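ALDH21) (Physcomitrella patens subsp. patens, PDB 5MZ5) catalyses the NADP(+)-dependent oxidation of succinic semialdehyde to succinate as a member of the aldehyde dehydrogenase family. Local coordinates at residues Ala394-Thr399 with Phe416-Leu421. Numbering follows the deposited sequence.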
# COMPACT_ATOMS: atom_id res chain seq x y z
N ALA A 394 43.26 -25.64 -5.71
CA ALA A 394 41.87 -25.21 -5.53
C ALA A 394 41.48 -24.12 -6.56
O ALA A 394 40.31 -23.73 -6.64
CB ALA A 394 41.64 -24.72 -4.11
N PHE A 395 42.46 -23.66 -7.36
CA PHE A 395 42.25 -22.65 -8.40
C PHE A 395 41.78 -23.26 -9.72
O PHE A 395 42.32 -24.27 -10.18
CB PHE A 395 43.54 -21.85 -8.64
CG PHE A 395 43.87 -20.83 -7.58
CD1 PHE A 395 43.35 -19.54 -7.64
CD2 PHE A 395 44.72 -21.15 -6.52
CE1 PHE A 395 43.67 -18.59 -6.67
CE2 PHE A 395 45.03 -20.19 -5.54
CZ PHE A 395 44.50 -18.92 -5.62
N ILE A 396 40.77 -22.63 -10.33
CA ILE A 396 40.22 -22.96 -11.64
C ILE A 396 40.38 -21.69 -12.45
O ILE A 396 39.92 -20.62 -12.03
CB ILE A 396 38.72 -23.44 -11.60
CG1 ILE A 396 38.59 -24.86 -11.02
CG2 ILE A 396 38.05 -23.38 -12.99
CD1 ILE A 396 39.08 -26.06 -12.01
N GLU A 397 41.02 -21.80 -13.61
CA GLU A 397 41.20 -20.68 -14.53
C GLU A 397 39.82 -20.17 -15.01
O GLU A 397 38.91 -20.99 -15.18
CB GLU A 397 42.01 -21.12 -15.76
CG GLU A 397 43.49 -21.22 -15.49
CD GLU A 397 44.31 -21.74 -16.66
OE1 GLU A 397 45.54 -21.52 -16.65
OE2 GLU A 397 43.73 -22.36 -17.58
N PRO A 398 39.64 -18.84 -15.22
CA PRO A 398 38.34 -18.38 -15.77
C PRO A 398 38.17 -19.02 -17.16
O PRO A 398 39.08 -18.97 -17.99
CB PRO A 398 38.47 -16.85 -15.79
CG PRO A 398 39.92 -16.58 -15.71
CD PRO A 398 40.62 -17.74 -15.09
N THR A 399 37.08 -19.76 -17.32
CA THR A 399 36.81 -20.58 -18.50
C THR A 399 35.61 -20.11 -19.29
O THR A 399 34.61 -19.69 -18.71
CB THR A 399 36.62 -22.04 -18.02
OG1 THR A 399 37.70 -22.42 -17.18
CG2 THR A 399 36.47 -23.03 -19.16
N PHE A 416 28.72 -23.45 -10.32
CA PHE A 416 29.24 -22.74 -9.13
C PHE A 416 30.80 -22.59 -9.21
O PHE A 416 31.53 -22.90 -8.27
CB PHE A 416 28.77 -23.47 -7.84
CG PHE A 416 28.29 -22.59 -6.72
CD1 PHE A 416 27.08 -21.91 -6.82
CD2 PHE A 416 29.02 -22.47 -5.54
CE1 PHE A 416 26.61 -21.11 -5.77
CE2 PHE A 416 28.56 -21.66 -4.49
CZ PHE A 416 27.36 -20.99 -4.61
N GLY A 417 31.27 -22.15 -10.38
CA GLY A 417 32.68 -21.97 -10.69
C GLY A 417 32.89 -20.93 -11.77
O GLY A 417 31.91 -20.45 -12.35
N PRO A 418 34.16 -20.55 -12.08
CA PRO A 418 34.36 -19.47 -13.06
C PRO A 418 34.28 -19.99 -14.50
O PRO A 418 35.27 -19.99 -15.23
CB PRO A 418 35.72 -18.89 -12.67
CG PRO A 418 36.47 -20.06 -12.09
CD PRO A 418 35.44 -21.00 -11.50
N VAL A 419 33.09 -20.47 -14.88
CA VAL A 419 32.81 -21.08 -16.17
C VAL A 419 31.60 -20.45 -16.81
O VAL A 419 30.54 -20.38 -16.18
CB VAL A 419 32.65 -22.64 -16.10
CG1 VAL A 419 32.59 -23.26 -17.50
CG2 VAL A 419 33.78 -23.28 -15.30
N VAL A 420 31.76 -20.01 -18.08
CA VAL A 420 30.69 -19.40 -18.89
C VAL A 420 30.47 -20.21 -20.16
O VAL A 420 31.41 -20.49 -20.90
CB VAL A 420 30.95 -17.90 -19.20
CG1 VAL A 420 29.86 -17.32 -20.10
CG2 VAL A 420 31.07 -17.09 -17.91
N LEU A 421 29.20 -20.58 -20.41
CA LEU A 421 28.81 -21.30 -21.61
C LEU A 421 28.25 -20.32 -22.62
O LEU A 421 27.20 -19.72 -22.38
CB LEU A 421 27.81 -22.43 -21.31
CG LEU A 421 28.25 -23.51 -20.32
CD1 LEU A 421 27.36 -24.69 -20.41
CD2 LEU A 421 29.69 -23.96 -20.54
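With its chi1 at -73°, Ile396 turns CG2 anti to the backbone N and against the ring of Pro418, while a chi1 of -51° sets OG1 of Thr399 beside its own N and back toward the backbone oxygen of Glu397. These residues stand where two parallel strands of a beta-alpha-beta unit, 395-402 and 419-425, begin to pair, with the short helix 409-412 in the connection between them. Ile396 CG2 lies 3.8 Å from Pro418 CG, the two side chains crossing at about a right angle, and Phe313 of helix 301-313 also touches the proline ring. Pro418 is the centre of an inverse gamma turn, closed by Val419 N on Gly417 O. Thr399 N donates to Pro418 O over 2.8 Å, and the N-H points almost straight at the oxygen, 171°. On the carbonyl side of the same residue, Thr399 O accepts Val420 N at 2.9 Å, so the threonine backbone bonds to the residues flanking Val419, as parallel pairing requires. Thr399 and Val419 share one face of the sheet, where helix 365-380 packs Ile371 on Val419. A valine in place of Thr399 would probably leave Glu397 O without its hydroxyl mate and cost Gly389 N the weak bond it makes to OG1. That hydroxyl, Thr399 OG1, sits 2.7 Å from Glu397 O, above the carbonyl plane.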